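Side-chain contacts in dihydroxyacetone kinase (Citrobacter freundii, PDB 1UN8), which catalyses the ATP-dependent phosphorylation of dihydroxyacetone to dihydroxyacetone phosphate, working as a homodimer whose C-terminal helical barrel also holds a tightly bound phospholipid: residues D81-P86 with S194-P199; L120-A125 with Y130-L135; A317-V322 with P328-P333; Q407-N412 with F417-E422; D479-A484 with M541-L546. All coordinates share one frame; numbering follows the deposited sequence.

Contact 1 of 5, residues D81-P86 with S194-P199; sequences DVFASP and SSCHLP
Phe-83, Val-82 and Pro-199 carry most of the meeting between the loop after strand 76-80 and the loop after strand 186-192, with Cys-196 and Leu-198 filling in at the ring. Phe-83 sits third in a type II beta turn running from Asp-81 to Ala-84, closed by the backbone bond from Ala-84 N to Asp-81 O at 3.0 Å. From there its ring reaches out to the other loop. Cys-196 SG comes in at the ring edge, 3.8 Å from Phe-83 CE1 and 4.0 Å from CZ, which makes a sulfur-aromatic contact near the ring plane (80° off the normal). On the same atom CE1, Leu-198 places its CD2 methyl at 3.9 Å from an oblique direction. Cys-196 can reach the ring because chi1 is 58°, tucking SG between its own backbone N and carbonyl carbon.

Next door, Val-82 CG2 slides past Pro-199 CG at 4.2 Å, while the other branch, CG1, lies over one face of the neighbouring Phe-83 ring toward its rim. Both Val-82 and Pro-199 also rest on Leu-12 of helix 12-22. Asp-81 steadies the turn from its first position: OD2 accepts Val-82 N at 2.6 Å and forms a salt bridge with Arg-9.

The Phe-83 ring also borders the active site. It meets His-220, which forms the hemiaminal with the substrate, edge to face, and its ring meets that of substrate-binding His-61, the two planes about 20° apart. No hydrogen bond crosses between the two loops; their union is apolar, which probably helps hold an aromatic group beside the site.

Contact 2 of 5, residues L120-A125 with Y130-L135; sequences LAAEKA and YNVEML
Val-132 packs against Ala-122 and Ala-125 inside a beta-alpha-beta unit, strand 104-109, helix 112-127 and strand 132-137, where the helix lies against the edge strand that follows it. Outward from its backbone, Val-132 points its CB toward the helix and splits there into two methyls, each with its own alanine. CG1, anti to the backbone N (chi1 -167°), reaches Ala-122 CB at 3.9 Å. CG2, beside the backbone N, reaches Ala-125 CB at 3.8 Å. The branched tip therefore spans nearly one turn of the helix, and the two small alanines let strand and helix come close, with the CA atoms of Ala-122 and Val-132 6.2 Å apart. Strand 104-109 backs this packing: Leu-106 touches both Ala-122 and Val-132.

Where the chain leaves the helix, the joint is polar. Tyr-130 N donates to Ala-125 O at 3.2 Å with an N-H...O angle of 152°, approaching from above the carbonyl plane rather than along a lone pair. The Tyr-130 hydroxyl, for its part, is bonded to Gln-96 on helix 88-98.

A second subunit lies against this unit too: its Tyr-467 packs on Ala-122 and Met-134, and its Gln-463 and Tyr-467 bond to Glu-123 OE1. At the turn, the carbonyl that takes the backbone bond also meets an aromatic edge, with Ala-125 O in the plane of the Tyr-130 ring and 3.4 Å from CD1.

Contact 3 of 5, residues A317-V322 with P328-P333; sequences ALLTEV and PTPVPP
Pro-330 presses against Leu-319 at the end of helix 314-319, where the loop after that helix doubles back past it beside strand 285-292, the outermost strand of a mixed sheet. The tight part is small: Leu-319 CD2 lies 4.0 Å from Pro-330 CB, the leucine chain crossing the proline ring at a slant. Leu-319 turns its CG away from its own carbonyl carbon (chi1 -54°), and this brings the branch end nearer the proline than its CB direction alone would. Trp-287 of strand 285-292 touches both residues.

Leu-318 is a looser but still buried neighbour. It meets the proline through its backbone, with its carbonyl O 4.2 Å from Pro-330 CG, and its side chain stays farther off, against Leu-310. The solvent side lies at Leu-319, which is partly exposed, and at Glu-321 and Thr-329, which are exposed and make no contact across the pair. Beyond the proline, the chain reaches the second subunit, where Val-331 packs on Ser-24 of that subunit.

The helix end is tied by its own chain and by Lys-160, whose NZ bonds to Ala-317 O and Thr-320 O. Thr-320 OG1 donates back to Ala-317 O at 3.0 Å from above the carbonyl plane.

Contact 4 of 5, residues Q407-N412 with F417-E422; sequences QLPLNN and FALIGE
Leu-419 is the hub on the helix side: its CD2 methyl meets both Leu-408 and Pro-409 from the loop that leads into helix 413-427. The apolar contacts come first. Leu-419 CD2 lies 3.6 Å from Pro-409 CD, the leucine crossing the pyrrolidine ring at a slant. The same methyl is 4.0 Å from Leu-408 CD2, and there the two leucine chains run at about a right angle. Leu-419 gets its branch into this corner with CG anti to the backbone N (chi1 177°), swinging it toward the loop. Phe-350 touches Pro-409 and Leu-419 alike, and Leu-408 goes on to pack against Leu-402 and Leu-403 of helix 388-404 and Val-362 of helix 356-371.

No hydrogen bond crosses between the two segments; those inside the loop shape it. Pro-409 is the centre of an inverse gamma turn, closed by Leu-410 N to Leu-408 O at 2.7 Å, and it also opens a type I beta turn closed by Asn-412 N to Pro-409 O at 2.9 Å. Asn-412 then stands at the N-cap of helix 413-427, with OD1 bonded to the Thr-415 hydroxyl.

The lipid forms a third group. Phe-417 and Ile-420 of the same helix touch the phospholipid bound in the eight-helix barrel of the DhaL domain, while Leu-419 turns toward the loop. Consecutive turns set the proline and leucine in place, and across the two segments the direct contacts are apolar and converge on Leu-419 CD2.

Contact 5 of 5, residues D479-A484 with M541-L546; sequences DALQPA and MVFKAL
Two helical pieces face each other, 479-484 of helix 478-490 and 541-546 of helix 534-547, nearest at Ala-484 and Phe-543, whose CA atoms are 8.0 Å apart. The first is kinked at Pro-483, whose nitrogen has no hydrogen to give to the preceding turn; past it the helix resumes with Ala-484 N to Ala-480 O at 3.3 Å. The second is regular, with Ala-545 N to Met-541 O at 2.9 Å.

Phe-543 bridges the gap. Its CG is anti to the carbonyl carbon (chi1 -79°), which sends the ring toward the first helix, and Ala-484 puts its CB over the centre of one face. That methyl lies 3.9 Å from the ring centroid and only 13° off the normal, a CH-pi contact, with Phe-543 CZ the nearest ring atom to Ala-484 CB at 3.8 Å. These are two of the helices of the DhaL alpha-barrel, whose interior holds the phospholipid. Leu-546, one turn along from Phe-543, touches the lipid, and the side chain of Phe-543 comes close to it.

Leu-481 comes to the same ring obliquely, CD2 lying 4.2 Å from Phe-543 CE1. It packs as well on Leu-539 of helix 534-547 and on Leu-461 and Met-464 of helix 453-468, and the Leu-481 side chain approaches that of the ATP-binding Met-477 to about 4 Å at the nearest atoms.

From the N terminus, contact 1 closes the longest loop, bringing 194-199 back to 81-86 and joining the loops that follow strand 76-80 of one sheet and strand 186-192 of the other. Contact 2 is nested inside that loop and closes a tight turn from helix 112-127 into strand 132-137. Contact 3 follows in series, fastening the end of helix 314-319 to the chain that leaves it. Contacts 4 and 5 come later, in the helical barrel: contact 4 folds the loop before helix 413-427 against that helix's own second turn, and contact 5 joins helices 478-490 and 534-547 across 56 intervening residues. No two contacts cross, and contacts 1 and 4 have centres 67 Å apart.

Contact 1 of 5, residues D81-P86 with S194-P199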
# COMPACT_ATOMS: atom_id res chain seq x y z
N ASP A 81 2.41 1.78 -21.60
CA ASP A 81 1.94 2.95 -20.88
C ASP A 81 0.92 2.43 -19.85
O ASP A 81 0.63 1.23 -19.80
CB ASP A 81 1.30 3.93 -21.86
CG ASP A 81 1.25 5.35 -21.33
OD1 ASP A 81 1.19 6.28 -22.15
OD2 ASP A 81 1.27 5.53 -20.10
N VAL A 82 0.39 3.34 -19.04
CA VAL A 82 -0.58 2.95 -18.03
C VAL A 82 -1.76 2.19 -18.62
O VAL A 82 -2.49 2.71 -19.46
CB VAL A 82 -1.14 4.18 -17.29
CG1 VAL A 82 -2.04 3.73 -16.15
CG2 VAL A 82 -0.00 5.03 -16.76
N PHE A 83 -1.93 0.94 -18.17
CA PHE A 83 -3.03 0.11 -18.64
C PHE A 83 -3.10 -0.03 -20.15
O PHE A 83 -4.18 -0.23 -20.71
CB PHE A 83 -4.36 0.66 -18.12
CG PHE A 83 -4.52 0.56 -16.63
CD1 PHE A 83 -5.67 1.05 -16.01
CD2 PHE A 83 -3.55 -0.07 -15.84
CE1 PHE A 83 -5.86 0.92 -14.63
CE2 PHE A 83 -3.73 -0.20 -14.47
CZ PHE A 83 -4.88 0.29 -13.86
N ALA A 84 -1.95 0.07 -20.80
CA ALA A 84 -1.87 -0.04 -22.26
C ALA A 84 -0.73 -0.97 -22.64
O ALA A 84 0.39 -0.84 -22.13
CB ALA A 84 -1.64 1.33 -22.87
N SER A 85 -1.01 -1.92 -23.53
CA SER A 85 -0.00 -2.89 -23.96
C SER A 85 1.23 -2.25 -24.60
O SER A 85 1.14 -1.21 -25.26
CB SER A 85 -0.61 -3.88 -24.96
OG SER A 85 -1.59 -4.70 -24.36
N PRO A 86 2.41 -2.89 -24.42
CA PRO A 86 3.67 -2.39 -24.99
C PRO A 86 3.56 -2.59 -26.50
O PRO A 86 2.72 -3.37 -26.96
CB PRO A 86 4.72 -3.32 -24.38
CG PRO A 86 4.05 -3.92 -23.17
CD PRO A 86 2.63 -4.11 -23.64
N SER A 194 -13.82 0.00 -4.67
CA SER A 194 -13.82 1.10 -5.64
C SER A 194 -12.71 0.92 -6.67
O SER A 194 -11.69 0.31 -6.40
CB SER A 194 -13.69 2.46 -4.95
OG SER A 194 -12.50 2.55 -4.21
N SER A 195 -12.92 1.46 -7.86
CA SER A 195 -11.91 1.34 -8.89
C SER A 195 -10.74 2.27 -8.54
O SER A 195 -10.71 2.85 -7.46
CB SER A 195 -12.48 1.67 -10.25
OG SER A 195 -11.61 1.24 -11.28
N CYS A 196 -9.79 2.41 -9.45
CA CYS A 196 -8.61 3.23 -9.18
C CYS A 196 -8.66 4.63 -9.77
O CYS A 196 -9.44 4.91 -10.68
CB CYS A 196 -7.36 2.52 -9.73
SG CYS A 196 -7.50 2.21 -11.51
N HIS A 197 -7.80 5.50 -9.26
CA HIS A 197 -7.69 6.86 -9.77
C HIS A 197 -6.71 6.82 -10.93
O HIS A 197 -5.60 6.31 -10.80
CB HIS A 197 -7.17 7.81 -8.69
CG HIS A 197 -8.14 8.06 -7.59
ND1 HIS A 197 -7.95 7.60 -6.31
CD2 HIS A 197 -9.34 8.71 -7.59
CE1 HIS A 197 -8.99 7.94 -5.56
NE2 HIS A 197 -9.84 8.62 -6.31
N LEU A 198 -7.12 7.35 -12.07
CA LEU A 198 -6.27 7.37 -13.25
C LEU A 198 -5.49 8.67 -13.34
O LEU A 198 -5.96 9.70 -12.88
CB LEU A 198 -7.12 7.18 -14.49
CG LEU A 198 -7.86 5.84 -14.57
CD1 LEU A 198 -8.81 5.86 -15.76
CD2 LEU A 198 -6.85 4.69 -14.69
N PRO A 199 -4.29 8.63 -13.93
CA PRO A 199 -3.47 9.84 -14.07
C PRO A 199 -4.00 10.77 -15.17
O PRO A 199 -3.25 11.18 -16.06
CB PRO A 199 -2.09 9.29 -14.38
CG PRO A 199 -2.40 8.09 -15.19
CD PRO A 199 -3.56 7.45 -14.42

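Contact 2 of 5, residues L120-A125 with Y130-L135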
# COMPACT_ATOMS: atom_id res chain seq x y z
N LEU A 120 2.91 -11.11 -32.24
CA LEU A 120 3.56 -10.72 -33.48
C LEU A 120 5.06 -10.62 -33.22
O LEU A 120 5.87 -10.91 -34.10
CB LEU A 120 3.03 -9.38 -33.98
CG LEU A 120 3.67 -8.85 -35.28
CD1 LEU A 120 3.79 -9.97 -36.31
CD2 LEU A 120 2.83 -7.71 -35.83
N ALA A 121 5.43 -10.23 -32.00
CA ALA A 121 6.83 -10.12 -31.63
C ALA A 121 7.52 -11.49 -31.69
O ALA A 121 8.60 -11.62 -32.25
CB ALA A 121 6.97 -9.52 -30.23
N ALA A 122 6.90 -12.49 -31.09
CA ALA A 122 7.45 -13.83 -31.08
C ALA A 122 7.64 -14.32 -32.53
O ALA A 122 8.64 -14.95 -32.86
CB ALA A 122 6.51 -14.78 -30.34
N GLU A 123 6.66 -14.01 -33.37
CA GLU A 123 6.71 -14.41 -34.77
C GLU A 123 7.87 -13.76 -35.49
O GLU A 123 8.58 -14.43 -36.24
CB GLU A 123 5.40 -14.05 -35.48
CG GLU A 123 4.21 -14.81 -34.94
CD GLU A 123 4.41 -16.31 -35.07
OE1 GLU A 123 3.90 -17.06 -34.20
OE2 GLU A 123 5.06 -16.74 -36.05
N LYS A 124 8.06 -12.47 -35.26
CA LYS A 124 9.16 -11.76 -35.90
C LYS A 124 10.49 -12.25 -35.34
O LYS A 124 11.52 -12.20 -36.02
CB LYS A 124 9.03 -10.25 -35.68
CG LYS A 124 7.93 -9.61 -36.48
CD LYS A 124 8.04 -8.09 -36.45
CE LYS A 124 7.07 -7.47 -37.44
NZ LYS A 124 7.27 -6.00 -37.58
N ALA A 125 10.46 -12.73 -34.11
CA ALA A 125 11.67 -13.22 -33.46
C ALA A 125 12.06 -14.56 -34.06
O ALA A 125 13.23 -14.82 -34.33
CB ALA A 125 11.43 -13.37 -31.96
N TYR A 130 15.50 -16.87 -33.36
CA TYR A 130 15.40 -17.08 -31.92
C TYR A 130 14.39 -18.18 -31.61
O TYR A 130 13.43 -18.38 -32.37
CB TYR A 130 14.96 -15.80 -31.20
CG TYR A 130 15.89 -14.62 -31.35
CD1 TYR A 130 15.74 -13.72 -32.40
CD2 TYR A 130 16.90 -14.38 -30.41
CE1 TYR A 130 16.56 -12.61 -32.51
CE2 TYR A 130 17.74 -13.27 -30.51
CZ TYR A 130 17.56 -12.38 -31.57
OH TYR A 130 18.37 -11.27 -31.71
N ASN A 131 14.61 -18.90 -30.53
CA ASN A 131 13.66 -19.93 -30.12
C ASN A 131 12.75 -19.27 -29.10
O ASN A 131 13.20 -18.82 -28.04
CB ASN A 131 14.38 -21.12 -29.48
CG ASN A 131 15.07 -21.99 -30.50
OD1 ASN A 131 15.31 -23.16 -30.25
ND2 ASN A 131 15.39 -21.42 -31.66
N VAL A 132 11.46 -19.20 -29.42
CA VAL A 132 10.50 -18.56 -28.55
C VAL A 132 9.26 -19.38 -28.23
O VAL A 132 8.76 -20.14 -29.06
CB VAL A 132 10.01 -17.24 -29.17
CG1 VAL A 132 9.26 -16.42 -28.13
CG2 VAL A 132 11.19 -16.47 -29.74
N GLU A 133 8.79 -19.23 -27.00
CA GLU A 133 7.58 -19.91 -26.55
C GLU A 133 6.75 -18.87 -25.78
O GLU A 133 7.30 -17.97 -25.13
CB GLU A 133 7.92 -21.09 -25.64
CG GLU A 133 8.50 -22.31 -26.37
CD GLU A 133 7.66 -22.78 -27.55
OE1 GLU A 133 6.42 -22.64 -27.51
OE2 GLU A 133 8.25 -23.29 -28.52
N MET A 134 5.43 -18.99 -25.86
CA MET A 134 4.56 -18.06 -25.15
C MET A 134 3.54 -18.76 -24.28
O MET A 134 2.86 -19.69 -24.73
CB MET A 134 3.83 -17.16 -26.15
CG MET A 134 2.97 -16.13 -25.49
SD MET A 134 2.41 -14.84 -26.64
CE MET A 134 0.66 -15.06 -26.43
N LEU A 135 3.42 -18.33 -23.03
CA LEU A 135 2.46 -18.91 -22.11
C LEU A 135 1.48 -17.83 -21.66
O LEU A 135 1.85 -16.90 -20.94
CB LEU A 135 3.15 -19.50 -20.88
CG LEU A 135 2.18 -19.95 -19.78
CD1 LEU A 135 1.32 -21.07 -20.33
CD2 LEU A 135 2.92 -20.41 -18.53

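Contact 3 of 5, residues A317-V322 with P328-P333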
# COMPACT_ATOMS: atom_id res chain seq x y z
N ALA A 317 9.92 -24.93 -5.92
CA ALA A 317 10.18 -23.72 -6.68
C ALA A 317 9.69 -22.43 -6.01
O ALA A 317 10.31 -21.37 -6.16
CB ALA A 317 9.58 -23.84 -8.07
N LEU A 318 8.59 -22.50 -5.28
CA LEU A 318 8.07 -21.33 -4.61
C LEU A 318 9.01 -20.88 -3.50
O LEU A 318 9.30 -19.70 -3.36
CB LEU A 318 6.70 -21.59 -4.00
CG LEU A 318 5.47 -21.61 -4.91
CD1 LEU A 318 4.22 -21.71 -4.04
CD2 LEU A 318 5.44 -20.35 -5.76
N LEU A 319 9.48 -21.84 -2.72
CA LEU A 319 10.34 -21.56 -1.58
C LEU A 319 11.79 -21.19 -1.85
O LEU A 319 12.51 -20.83 -0.93
CB LEU A 319 10.29 -22.74 -0.63
CG LEU A 319 8.85 -23.08 -0.22
CD1 LEU A 319 8.85 -24.41 0.48
CD2 LEU A 319 8.28 -22.00 0.68
N THR A 320 12.23 -21.27 -3.10
CA THR A 320 13.61 -20.93 -3.41
C THR A 320 13.83 -19.44 -3.34
O THR A 320 12.99 -18.67 -3.80
CB THR A 320 14.01 -21.42 -4.80
OG1 THR A 320 13.18 -20.79 -5.79
CG2 THR A 320 13.84 -22.93 -4.90
N GLU A 321 14.95 -19.02 -2.77
CA GLU A 321 15.23 -17.60 -2.69
C GLU A 321 15.53 -17.08 -4.09
O GLU A 321 16.08 -17.81 -4.92
CB GLU A 321 16.45 -17.33 -1.80
CG GLU A 321 16.34 -17.90 -0.39
CD GLU A 321 17.55 -17.55 0.46
OE1 GLU A 321 18.70 -17.81 0.03
OE2 GLU A 321 17.36 -17.02 1.58
N VAL A 322 15.16 -15.84 -4.35
CA VAL A 322 15.44 -15.21 -5.64
C VAL A 322 16.00 -13.83 -5.33
O VAL A 322 16.11 -13.47 -4.16
CB VAL A 322 14.15 -15.08 -6.50
CG1 VAL A 322 13.58 -16.46 -6.77
CG2 VAL A 322 13.12 -14.21 -5.78
N PRO A 328 8.04 -11.66 -2.10
CA PRO A 328 7.89 -11.86 -0.66
C PRO A 328 8.15 -13.31 -0.26
O PRO A 328 7.62 -14.23 -0.88
CB PRO A 328 6.45 -11.46 -0.43
CG PRO A 328 5.79 -12.05 -1.65
CD PRO A 328 6.74 -11.71 -2.78
N THR A 329 8.95 -13.50 0.78
CA THR A 329 9.26 -14.83 1.26
C THR A 329 8.03 -15.46 1.90
O THR A 329 7.51 -14.95 2.89
CB THR A 329 10.38 -14.79 2.32
OG1 THR A 329 11.59 -14.34 1.70
CG2 THR A 329 10.60 -16.17 2.95
N PRO A 330 7.56 -16.59 1.34
CA PRO A 330 6.38 -17.29 1.87
C PRO A 330 6.54 -17.62 3.35
O PRO A 330 7.64 -17.93 3.81
CB PRO A 330 6.31 -18.54 1.00
CG PRO A 330 6.87 -18.05 -0.31
CD PRO A 330 8.07 -17.25 0.13
N VAL A 331 5.45 -17.57 4.10
CA VAL A 331 5.50 -17.85 5.52
C VAL A 331 4.33 -18.73 5.95
O VAL A 331 3.20 -18.54 5.52
CB VAL A 331 5.45 -16.54 6.35
CG1 VAL A 331 5.45 -16.86 7.84
CG2 VAL A 331 6.64 -15.65 5.98
N PRO A 332 4.59 -19.72 6.79
CA PRO A 332 3.50 -20.59 7.24
C PRO A 332 2.59 -19.77 8.13
O PRO A 332 3.07 -19.01 8.97
CB PRO A 332 4.22 -21.67 8.04
CG PRO A 332 5.61 -21.67 7.48
CD PRO A 332 5.89 -20.21 7.28
N PRO A 333 1.26 -19.88 7.97
CA PRO A 333 0.41 -19.08 8.85
C PRO A 333 0.73 -19.45 10.29
O PRO A 333 0.55 -20.59 10.69
CB PRO A 333 -1.00 -19.51 8.44
CG PRO A 333 -0.81 -20.91 7.99
CD PRO A 333 0.45 -20.81 7.17

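Contact 4 of 5, residues Q407-N412 with F417-E422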
# COMPACT_ATOMS: atom_id res chain seq x y z
N GLN A 407 -12.72 6.48 55.69
CA GLN A 407 -11.96 5.55 54.86
C GLN A 407 -10.59 6.03 54.39
O GLN A 407 -9.87 5.29 53.72
CB GLN A 407 -12.80 5.17 53.63
CG GLN A 407 -14.00 4.29 53.95
CD GLN A 407 -13.58 2.95 54.53
OE1 GLN A 407 -12.94 2.14 53.85
NE2 GLN A 407 -13.91 2.72 55.80
N LEU A 408 -10.22 7.26 54.74
CA LEU A 408 -8.94 7.81 54.30
C LEU A 408 -7.77 7.59 55.25
O LEU A 408 -7.92 7.66 56.47
CB LEU A 408 -9.08 9.31 54.04
CG LEU A 408 -10.07 9.78 52.99
CD1 LEU A 408 -10.02 11.29 52.90
CD2 LEU A 408 -9.74 9.14 51.65
N PRO A 409 -6.58 7.30 54.71
CA PRO A 409 -5.38 7.08 55.51
C PRO A 409 -4.82 8.45 55.91
O PRO A 409 -3.65 8.75 55.68
CB PRO A 409 -4.46 6.36 54.54
CG PRO A 409 -4.79 7.02 53.23
CD PRO A 409 -6.31 7.08 53.27
N LEU A 410 -5.70 9.27 56.48
CA LEU A 410 -5.37 10.63 56.89
C LEU A 410 -4.05 10.83 57.63
O LEU A 410 -3.47 11.92 57.58
CB LEU A 410 -6.50 11.18 57.77
CG LEU A 410 -7.89 11.29 57.15
CD1 LEU A 410 -8.91 11.64 58.24
CD2 LEU A 410 -7.88 12.34 56.06
N ASN A 411 -3.56 9.80 58.31
CA ASN A 411 -2.32 9.96 59.06
C ASN A 411 -1.04 9.73 58.28
O ASN A 411 0.06 9.81 58.84
CB ASN A 411 -2.35 9.05 60.29
CG ASN A 411 -1.57 9.64 61.45
OD1 ASN A 411 -1.82 10.78 61.86
ND2 ASN A 411 -0.63 8.88 61.98
N ASN A 412 -1.17 9.47 56.99
CA ASN A 412 -0.01 9.25 56.14
C ASN A 412 -0.25 9.90 54.79
O ASN A 412 -0.87 9.30 53.90
CB ASN A 412 0.24 7.76 55.95
CG ASN A 412 1.48 7.47 55.11
OD1 ASN A 412 1.89 6.32 54.98
ND2 ASN A 412 2.06 8.52 54.53
N PHE A 417 -2.06 10.69 49.34
CA PHE A 417 -1.94 11.24 48.00
C PHE A 417 -2.05 10.11 46.98
O PHE A 417 -2.81 10.20 46.01
CB PHE A 417 -0.60 11.99 47.83
CG PHE A 417 -0.60 13.38 48.41
CD1 PHE A 417 0.46 14.25 48.16
CD2 PHE A 417 -1.65 13.84 49.20
CE1 PHE A 417 0.48 15.54 48.69
CE2 PHE A 417 -1.65 15.12 49.73
CZ PHE A 417 -0.58 15.97 49.47
N ALA A 418 -1.29 9.05 47.21
CA ALA A 418 -1.30 7.89 46.33
C ALA A 418 -2.73 7.37 46.16
O ALA A 418 -3.11 6.93 45.08
CB ALA A 418 -0.40 6.79 46.88
N LEU A 419 -3.52 7.43 47.22
CA LEU A 419 -4.90 6.96 47.15
C LEU A 419 -5.77 7.88 46.31
O LEU A 419 -6.60 7.42 45.52
CB LEU A 419 -5.49 6.82 48.55
CG LEU A 419 -6.95 6.38 48.52
CD1 LEU A 419 -7.07 5.03 47.81
CD2 LEU A 419 -7.49 6.31 49.94
N ILE A 420 -5.60 9.19 46.50
CA ILE A 420 -6.36 10.17 45.73
C ILE A 420 -5.95 10.02 44.27
O ILE A 420 -6.81 9.97 43.38
CB ILE A 420 -6.04 11.62 46.21
CG1 ILE A 420 -6.55 11.82 47.63
CG2 ILE A 420 -6.67 12.65 45.27
CD1 ILE A 420 -6.09 13.11 48.27
N GLY A 421 -4.64 9.93 44.04
CA GLY A 421 -4.14 9.79 42.69
C GLY A 421 -4.77 8.62 41.97
O GLY A 421 -5.03 8.66 40.77
N GLU A 422 -5.03 7.56 42.73
CA GLU A 422 -5.62 6.37 42.16
C GLU A 422 -7.11 6.54 41.90
O GLU A 422 -7.63 6.07 40.89
CB GLU A 422 -5.41 5.19 43.10
CG GLU A 422 -5.87 3.85 42.53
CD GLU A 422 -5.99 2.78 43.61
OE1 GLU A 422 -6.96 2.82 44.40
OE2 GLU A 422 -5.10 1.89 43.66

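Contact 5 of 5, residues D479-A484 with M541-L546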
# COMPACT_ATOMS: atom_id res chain seq x y z
N ASP A 479 -1.47 28.18 35.73
CA ASP A 479 -1.27 29.62 35.90
C ASP A 479 -1.49 30.14 37.31
O ASP A 479 -0.99 31.21 37.67
CB ASP A 479 -2.14 30.39 34.93
CG ASP A 479 -1.97 29.91 33.51
OD1 ASP A 479 -0.86 30.07 32.97
OD2 ASP A 479 -2.94 29.39 32.93
N ALA A 480 -2.24 29.40 38.11
CA ALA A 480 -2.51 29.80 39.48
C ALA A 480 -1.74 28.89 40.44
O ALA A 480 -1.25 29.33 41.48
CB ALA A 480 -4.02 29.73 39.77
N LEU A 481 -1.61 27.61 40.07
CA LEU A 481 -0.93 26.63 40.91
C LEU A 481 0.55 26.91 41.10
O LEU A 481 1.04 26.97 42.23
CB LEU A 481 -1.09 25.22 40.32
CG LEU A 481 -1.38 24.05 41.27
CD1 LEU A 481 -0.66 22.83 40.74
CD2 LEU A 481 -0.93 24.35 42.68
N GLN A 482 1.27 27.09 40.00
CA GLN A 482 2.70 27.35 40.08
C GLN A 482 3.03 28.54 40.97
O GLN A 482 3.86 28.43 41.87
CB GLN A 482 3.27 27.57 38.68
CG GLN A 482 4.77 27.68 38.67
CD GLN A 482 5.39 26.93 37.51
OE1 GLN A 482 5.18 27.28 36.34
NE2 GLN A 482 6.15 25.89 37.82
N PRO A 483 2.40 29.69 40.72
CA PRO A 483 2.67 30.88 41.54
C PRO A 483 2.51 30.54 43.01
O PRO A 483 3.37 30.88 43.83
CB PRO A 483 1.61 31.87 41.06
CG PRO A 483 1.43 31.50 39.63
CD PRO A 483 1.40 30.00 39.68
N ALA A 484 1.42 29.84 43.33
CA ALA A 484 1.12 29.45 44.69
C ALA A 484 2.17 28.51 45.26
O ALA A 484 2.63 28.70 46.39
CB ALA A 484 -0.26 28.79 44.75
N MET A 541 -9.39 29.65 44.45
CA MET A 541 -10.37 29.61 45.52
C MET A 541 -9.97 28.60 46.59
O MET A 541 -10.25 28.79 47.77
CB MET A 541 -11.75 29.28 44.95
CG MET A 541 -12.27 30.36 44.03
SD MET A 541 -12.30 31.99 44.82
CE MET A 541 -10.74 32.73 44.26
N VAL A 542 -9.28 27.54 46.19
CA VAL A 542 -8.84 26.56 47.15
C VAL A 542 -7.87 27.24 48.11
O VAL A 542 -8.07 27.20 49.33
CB VAL A 542 -8.14 25.38 46.46
CG1 VAL A 542 -7.40 24.53 47.49
CG2 VAL A 542 -9.17 24.52 45.74
N PHE A 543 -6.84 27.88 47.58
CA PHE A 543 -5.89 28.55 48.45
C PHE A 543 -6.53 29.66 49.27
O PHE A 543 -6.16 29.88 50.43
CB PHE A 543 -4.72 29.09 47.64
CG PHE A 543 -3.72 28.04 47.31
CD1 PHE A 543 -3.84 27.29 46.15
CD2 PHE A 543 -2.69 27.75 48.18
CE1 PHE A 543 -2.95 26.26 45.87
CE2 PHE A 543 -1.79 26.73 47.91
CZ PHE A 543 -1.93 25.98 46.75
N LYS A 544 -7.48 30.37 48.67
CA LYS A 544 -8.19 31.43 49.37
C LYS A 544 -8.83 30.82 50.61
O LYS A 544 -8.77 31.38 51.70
CB LYS A 544 -9.27 32.02 48.48
CG LYS A 544 -10.03 33.15 49.13
CD LYS A 544 -11.17 33.63 48.26
CE LYS A 544 -11.97 34.70 48.96
NZ LYS A 544 -13.13 35.12 48.13
N ALA A 545 -9.46 29.66 50.44
CA ALA A 545 -10.10 28.98 51.54
C ALA A 545 -9.08 28.58 52.60
O ALA A 545 -9.31 28.73 53.80
CB ALA A 545 -10.84 27.75 51.04
N LEU A 546 -7.93 28.09 52.15
CA LEU A 546 -6.90 27.68 53.09
C LEU A 546 -6.39 28.87 53.89
O LEU A 546 -6.24 28.79 55.11
CB LEU A 546 -5.74 27.02 52.35
CG LEU A 546 -6.04 25.66 51.72
CD1 LEU A 546 -4.76 25.09 51.12
CD2 LEU A 546 -6.60 24.73 52.76